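Local coordinates for protein mannitol dehydrogenase (Helicobacter pylori, PDB 3TWO) that probably catalyses the NADP(H)-dependent, zinc-assisted interconversion of cinnamyl alcohols and their aldehydes, as a member of the medium-chain alcohol dehydrogenase family, at residues A161-Y166 with I296-E301; V32-L37 with I136-N141. All blocks are in the same frame, centred on the assembly; numbering follows the deposited sequence.

Contact 1: residues A161-Y166 with I296-E301; sequences AGITTY and IKETQE. With NDP (NADPH dihydro-nicotinamide-adenine-dinucleotide phosphate), chain F.
Y166 and I163, one turn apart on helix 158-171, make most of this contact, reaching across to the first turns of helix 296-308. The axes of the two segments approach to 9.6 Å at 104°, nearly a right angle. CG of Y166 lies anti to the backbone N (chi1 180°), which carries the phenol outward past E298 to E301. There Y166 OH donates to E301 OE1; the modelled 2.4 Å is doubtfully short, probably partly from limited model precision. The oxygen arrives at the ring edge, in plane, while the carboxylate is turned 78° from the ring. E298, extended, runs obliquely past the same ring, its OE2 3.9 Å from Y166 CE2, and its OE1 is hydrogen-bonded to S167. I163 lies nearer the crossing point, its CA 5.6 Å from T299 CA. Its CD1 rests 3.7 Å from the backbone E298 O and 3.9 Å from E298 CG, and CG1 lies 3.6 Å from T299 OG1, a hydroxyl already bonded to G295 O. T164 OG1, hydrogen-bonded to C160 O, stands 3.3 Å from C4N of the NADPH nicotinamide. E301, as a carboxylate, would bring negative charge that probably suits a phenol keeping and donating its proton.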
loop_
_atom_site.group_PDB
_atom_site.type_symbol
_atom_site.label_atom_id
_atom_site.label_comp_id
_atom_site.label_asym_id
_atom_site.label_seq_id
_atom_site.Cartn_x
_atom_site.Cartn_y
_atom_site.Cartn_z
ATOM N N ALA B 161 1.606 22.421 -5.140
ATOM C CA ALA B 161 2.686 21.602 -5.759
ATOM C C ALA B 161 3.920 21.370 -4.891
ATOM O O ALA B 161 4.471 20.244 -4.831
ATOM C CB ALA B 161 3.125 22.224 -7.118
ATOM N N GLY B 162 4.389 22.440 -4.256
ATOM C CA GLY B 162 5.569 22.345 -3.376
ATOM C C GLY B 162 5.331 21.436 -2.151
ATOM O O GLY B 162 5.998 20.448 -2.022
ATOM N N ILE B 163 4.370 21.758 -1.273
ATOM C CA ILE B 163 4.134 20.873 -0.112
ATOM C C ILE B 163 3.758 19.413 -0.487
ATOM O O ILE B 163 4.187 18.490 0.165
ATOM C CB ILE B 163 3.095 21.412 0.892
ATOM C CG1 ILE B 163 3.069 20.463 2.110
ATOM C CG2 ILE B 163 1.613 21.534 0.230
ATOM C CD1 ILE B 163 4.373 20.394 2.888
ATOM N N THR B 164 2.942 19.232 -1.526
ATOM C CA THR B 164 2.400 17.925 -1.818
ATOM C C THR B 164 3.517 16.947 -2.196
ATOM O O THR B 164 3.381 15.715 -1.986
ATOM C CB THR B 164 1.330 17.959 -2.929
ATOM O OG1 THR B 164 0.213 18.769 -2.491
ATOM C CG2 THR B 164 0.809 16.526 -3.232
ATOM N N THR B 165 4.630 17.485 -2.701
ATOM C CA THR B 165 5.675 16.617 -3.154
ATOM C C THR B 165 6.789 16.631 -2.139
ATOM O O THR B 165 7.407 15.590 -1.930
ATOM C CB THR B 165 6.232 17.089 -4.490
ATOM O OG1 THR B 165 6.598 18.453 -4.346
ATOM C CG2 THR B 165 5.132 16.985 -5.597
ATOM N N TYR B 166 7.039 17.790 -1.506
ATOM C CA TYR B 166 7.999 17.861 -0.426
ATOM C C TYR B 166 7.660 16.802 0.692
ATOM O O TYR B 166 8.544 16.085 1.215
ATOM C CB TYR B 166 7.947 19.262 0.174
ATOM C CG TYR B 166 8.897 19.522 1.340
ATOM C CD1 TYR B 166 10.260 19.825 1.128
ATOM C CD2 TYR B 166 8.420 19.516 2.664
ATOM C CE1 TYR B 166 11.120 20.125 2.231
ATOM C CE2 TYR B 166 9.270 19.787 3.754
ATOM C CZ TYR B 166 10.599 20.105 3.522
ATOM O OH TYR B 166 11.403 20.330 4.599
ATOM N N ILE B 296 -0.233 22.760 7.979
ATOM C CA ILE B 296 0.247 24.154 8.001
ATOM C C ILE B 296 1.740 24.269 8.401
ATOM O O ILE B 296 2.580 24.910 7.712
ATOM C CB ILE B 296 -0.651 25.003 8.912
ATOM C CG1 ILE B 296 -2.054 25.116 8.272
ATOM C CG2 ILE B 296 -0.013 26.371 9.189
ATOM C CD1 ILE B 296 -2.064 25.739 6.767
ATOM N N LYS B 297 2.067 23.647 9.515
ATOM C CA LYS B 297 3.436 23.596 9.971
ATOM C C LYS B 297 4.412 23.122 8.900
ATOM O O LYS B 297 5.418 23.765 8.676
ATOM C CB LYS B 297 3.557 22.680 11.166
ATOM C CG LYS B 297 4.898 22.875 11.865
ATOM C CD LYS B 297 5.080 21.936 13.047
ATOM C CE LYS B 297 6.109 22.598 13.955
ATOM N NZ LYS B 297 6.530 21.582 14.931
ATOM N N GLU B 298 4.125 21.991 8.236
ATOM C CA GLU B 298 5.120 21.457 7.325
ATOM C C GLU B 298 5.101 22.341 6.068
ATOM O O GLU B 298 6.129 22.460 5.371
ATOM C CB GLU B 298 4.896 19.941 6.997
ATOM C CG GLU B 298 6.072 19.335 6.218
ATOM C CD GLU B 298 5.887 17.888 5.766
ATOM O OE1 GLU B 298 4.720 17.381 5.612
ATOM O OE2 GLU B 298 6.927 17.224 5.512
ATOM N N THR B 299 3.932 22.901 5.721
ATOM C CA THR B 299 3.880 23.855 4.601
ATOM C C THR B 299 4.820 25.080 4.837
ATOM O O THR B 299 5.583 25.496 3.910
ATOM C CB THR B 299 2.448 24.321 4.321
ATOM O OG1 THR B 299 1.594 23.171 4.061
ATOM C CG2 THR B 299 2.402 25.353 3.083
ATOM N N GLN B 300 4.799 25.623 6.073
ATOM C CA GLN B 300 5.727 26.694 6.446
ATOM C C GLN B 300 7.185 26.204 6.335
ATOM O O GLN B 300 8.033 26.900 5.762
ATOM C CB GLN B 300 5.465 27.224 7.861
ATOM C CG GLN B 300 6.338 28.456 8.228
ATOM C CD GLN B 300 5.964 29.670 7.392
ATOM O OE1 GLN B 300 4.818 30.118 7.462
ATOM N NE2 GLN B 300 6.915 30.177 6.517
ATOM N N GLU B 301 7.479 25.030 6.879
ATOM C CA GLU B 301 8.820 24.510 6.777
ATOM C C GLU B 301 9.240 24.414 5.298
ATOM O O GLU B 301 10.358 24.767 4.927
ATOM C CB GLU B 301 8.854 23.114 7.414
ATOM C CG GLU B 301 10.202 22.375 7.249
ATOM C CD GLU B 301 10.070 20.861 7.583
ATOM O OE1 GLU B 301 10.545 20.017 6.777
ATOM O OE2 GLU B 301 9.451 20.538 8.624
HETATM P PA NDP F . -0.381 18.730 -14.357
HETATM O O1A NDP F . -1.069 18.291 -15.582
HETATM O O2A NDP F . 0.854 19.705 -14.286
HETATM O O5B NDP F . 0.738 17.560 -14.556
HETATM C C5B NDP F . 0.362 16.119 -14.888
HETATM C C4B NDP F . 1.531 15.498 -15.644
HETATM O O4B NDP F . 1.470 14.023 -15.834
HETATM C C3B NDP F . 1.616 16.144 -17.045
HETATM O O3B NDP F . 3.029 16.510 -17.279
HETATM C C2B NDP F . 1.175 14.984 -17.977
HETATM O O2B NDP F . 1.879 15.173 -19.219
HETATM C C1B NDP F . 1.775 13.748 -17.266
HETATM N N9A NDP F . 0.992 12.508 -17.476
HETATM C C8A NDP F . -0.346 12.450 -17.664
HETATM N N7A NDP F . -0.664 11.168 -17.754
HETATM C C5A NDP F . 0.438 10.435 -17.627
HETATM C C6A NDP F . 0.687 9.074 -17.640
HETATM N N6A NDP F . -0.296 8.127 -17.823
HETATM N N1A NDP F . 1.953 8.702 -17.490
HETATM C C2A NDP F . 2.944 9.545 -17.297
HETATM N N3A NDP F . 2.736 10.839 -17.265
HETATM C C4A NDP F . 1.484 11.296 -17.445
HETATM O O3 NDP F . -0.831 18.078 -12.993
HETATM P PN NDP F . -0.424 18.527 -11.591
HETATM O O1N NDP F . 1.012 18.284 -11.322
HETATM O O2N NDP F . -0.974 19.906 -11.141
HETATM O O5D NDP F . -1.273 17.522 -10.726
HETATM C C5D NDP F . -1.166 16.054 -11.055
HETATM C C4D NDP F . -2.255 15.227 -10.251
HETATM O O4D NDP F . -1.898 15.489 -8.881
HETATM C C3D NDP F . -3.729 15.681 -10.433
HETATM O O3D NDP F . -4.572 14.496 -10.461
HETATM C C2D NDP F . -3.935 16.559 -9.177
HETATM O O2D NDP F . -5.267 16.552 -8.797
HETATM C C1D NDP F . -3.120 15.750 -8.141
HETATM N N1N NDP F . -2.812 16.494 -6.874
HETATM C C2N NDP F . -2.915 15.791 -5.652
HETATM C C3N NDP F . -2.642 16.423 -4.450
HETATM C C7N NDP F . -2.679 15.606 -3.160
HETATM O O7N NDP F . -2.554 14.371 -3.188
HETATM N N7N NDP F . -2.586 16.325 -2.047
HETATM C C4N NDP F . -2.298 17.795 -4.450
HETATM C C5N NDP F . -2.151 18.509 -5.675
HETATM C C6N NDP F . -2.415 17.881 -6.875
HETATM P P2B NDP F . 1.217 14.977 -20.622
HETATM O O1X NDP F . 1.623 16.338 -21.442
HETATM O O2X NDP F . 1.635 13.696 -21.199
HETATM O O3X NDP F . -0.358 15.054 -20.420
#

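Contact 2: residues V32-L37 with I136-N141; sequences VLIDIL and IVVDEN
V32 and V138 form the first pair of an antiparallel ladder between strands 31-40 and 135-139, part of the mixed sheet of the GroES-like domain. V32 N donates to V138 O at 2.8 Å, reaching it 31° out of the carbonyl plane, and V138 N returns a bond to V32 O. The CG2 branch of V32 also lies 3.5 Å from V138 O. L33 follows in a non-hydrogen-bonded pair with V137; L33 CD1 passes obliquely to V137 CG2 at 4.2 Å, on the face opposite to V32 and V138. I34 closes the next hydrogen-bonded pair: its N meets I136 O almost straight (173°), whereas I136 N gives a more bent bond to I34 O (145°). The side chains of I34 and I136 share the V32 face, with I34 CB 4.0 Å from I136 CG2, and V86 and V88 of strand 85-88 pack against I34 there. Further on, I36 lays CD1 4.1 Å from I136 CB, extending the apolar row beyond the paired residues. Past the ladder, D139 OD1 accepts N141 N on its anti side at 3.0 Å, which makes an Asx turn, and N141 ND2 adds a second bond to the same oxygen, D139 OD1, through its syn lone pair at 2.9 Å.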
loop_
_atom_site.group_PDB
_atom_site.type_symbol
_atom_site.label_atom_id
_atom_site.label_comp_id
_atom_site.label_asym_id
_atom_site.label_seq_id
_atom_site.Cartn_x
_atom_site.Cartn_y
_atom_site.Cartn_z
ATOM N N VAL B 32 -7.328 37.383 8.521
ATOM C CA VAL B 32 -6.647 38.397 7.718
ATOM C C VAL B 32 -7.250 38.438 6.314
ATOM O O VAL B 32 -7.716 37.419 5.794
ATOM C CB VAL B 32 -5.126 38.100 7.589
ATOM C CG1 VAL B 32 -4.523 38.020 8.981
ATOM C CG2 VAL B 32 -4.853 36.780 6.785
ATOM N N LEU B 33 -7.260 39.635 5.743
ATOM C CA LEU B 33 -7.719 39.922 4.376
ATOM C C LEU B 33 -6.469 40.048 3.532
ATOM O O LEU B 33 -5.615 40.897 3.794
ATOM C CB LEU B 33 -8.469 41.272 4.356
ATOM C CG LEU B 33 -8.828 41.913 3.020
ATOM C CD1 LEU B 33 -9.496 40.913 2.141
ATOM C CD2 LEU B 33 -9.718 43.210 3.224
ATOM N N ILE B 34 -6.362 39.200 2.524
ATOM C CA ILE B 34 -5.211 39.131 1.671
ATOM C C ILE B 34 -5.613 39.604 0.305
ATOM O O ILE B 34 -6.610 39.122 -0.259
ATOM C CB ILE B 34 -4.721 37.674 1.599
ATOM C CG1 ILE B 34 -4.186 37.221 2.988
ATOM C CG2 ILE B 34 -3.712 37.522 0.443
ATOM C CD1 ILE B 34 -3.946 35.690 3.154
ATOM N N ASP B 35 -4.860 40.557 -0.228
ATOM C CA ASP B 35 -4.936 40.908 -1.639
ATOM C C ASP B 35 -4.098 39.898 -2.416
ATOM O O ASP B 35 -2.907 39.768 -2.152
ATOM C CB ASP B 35 -4.327 42.300 -1.912
ATOM C CG ASP B 35 -5.372 43.377 -2.015
ATOM O OD1 ASP B 35 -6.446 43.265 -1.386
ATOM O OD2 ASP B 35 -5.109 44.369 -2.739
ATOM N N ILE B 36 -4.703 39.244 -3.390
ATOM C CA ILE B 36 -4.050 38.160 -4.128
ATOM C C ILE B 36 -3.256 38.703 -5.330
ATOM O O ILE B 36 -3.807 39.410 -6.181
ATOM C CB ILE B 36 -5.069 37.135 -4.580
ATOM C CG1 ILE B 36 -5.691 36.441 -3.359
ATOM C CG2 ILE B 36 -4.434 36.084 -5.523
ATOM C CD1 ILE B 36 -6.777 35.410 -3.727
ATOM N N LEU B 37 -1.961 38.398 -5.376
ATOM C CA LEU B 37 -1.072 38.899 -6.447
ATOM C C LEU B 37 -0.892 37.808 -7.515
ATOM O O LEU B 37 -1.014 38.073 -8.732
ATOM C CB LEU B 37 0.290 39.406 -5.878
ATOM C CG LEU B 37 0.357 40.604 -4.876
ATOM C CD1 LEU B 37 1.727 41.276 -4.960
ATOM C CD2 LEU B 37 -0.616 41.637 -5.159
ATOM N N ILE B 136 -8.931 37.253 -0.529
ATOM C CA ILE B 136 -9.397 36.088 0.203
ATOM C C ILE B 136 -9.277 36.442 1.691
ATOM O O ILE B 136 -8.382 37.269 2.082
ATOM C CB ILE B 136 -8.621 34.784 -0.164
ATOM C CG1 ILE B 136 -9.383 33.549 0.330
ATOM C CG2 ILE B 136 -7.189 34.781 0.377
ATOM C CD1 ILE B 136 -8.818 32.246 -0.130
ATOM N N VAL B 137 -10.195 35.898 2.501
ATOM C CA VAL B 137 -10.223 36.155 3.960
ATOM C C VAL B 137 -9.915 34.832 4.667
ATOM O O VAL B 137 -10.676 33.884 4.506
ATOM C CB VAL B 137 -11.634 36.719 4.442
ATOM C CG1 VAL B 137 -11.638 37.039 5.940
ATOM C CG2 VAL B 137 -12.020 37.966 3.651
ATOM N N VAL B 138 -8.810 34.754 5.411
ATOM C CA VAL B 138 -8.343 33.499 5.980
ATOM C C VAL B 138 -8.025 33.634 7.478
ATOM O O VAL B 138 -7.376 34.618 7.881
ATOM C CB VAL B 138 -7.072 32.993 5.233
ATOM C CG1 VAL B 138 -6.657 31.627 5.757
ATOM C CG2 VAL B 138 -7.313 32.921 3.724
ATOM N N ASP B 139 -8.502 32.663 8.291
ATOM C CA ASP B 139 -8.092 32.550 9.716
ATOM C C ASP B 139 -6.532 32.529 9.772
ATOM O O ASP B 139 -5.896 31.816 8.971
ATOM C CB ASP B 139 -8.653 31.273 10.338
ATOM C CG ASP B 139 -8.284 31.123 11.830
ATOM O OD1 ASP B 139 -7.115 30.873 12.117
ATOM O OD2 ASP B 139 -9.156 31.269 12.724
ATOM N N GLU B 140 -5.948 33.326 10.664
ATOM C CA GLU B 140 -4.477 33.530 10.684
ATOM C C GLU B 140 -3.615 32.285 10.850
ATOM O O GLU B 140 -2.420 32.323 10.485
ATOM C CB GLU B 140 -4.047 34.553 11.752
ATOM C CG GLU B 140 -4.581 34.242 13.130
ATOM C CD GLU B 140 -3.804 34.919 14.233
ATOM O OE1 GLU B 140 -4.110 34.628 15.421
ATOM O OE2 GLU B 140 -2.892 35.719 13.918
ATOM N N ASN B 141 -4.203 31.210 11.393
ATOM C CA ASN B 141 -3.481 29.927 11.618
ATOM C C ASN B 141 -3.323 29.053 10.392
ATOM O O ASN B 141 -2.764 27.974 10.488
ATOM C CB ASN B 141 -4.112 29.135 12.756
ATOM C CG ASN B 141 -4.134 29.951 14.027
ATOM O OD1 ASN B 141 -3.136 30.049 14.724
ATOM N ND2 ASN B 141 -5.264 30.637 14.281
#

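Overall arrangement
From the N terminus, strand 31-40 comes first, and contact 2 closes a loop of about a hundred residues when strand 135-139 returns beside it, within the GroES-like domain. The chain then enters helix 158-171, where contact 1 opens; it closes only after the six-stranded parallel sheet of the nucleotide-binding domain has been laid down and helix 296-308 begins. The two loops are therefore in series and neither crosses the other. Their centres lie 18 Å apart, yet they meet: I296 CG2 packs 3.4 Å from N141 O. Contact 1 ties helix 158-171, which carries T164 of the cofactor pocket, to the helix that follows the last strand (287-290) of the parallel sheet.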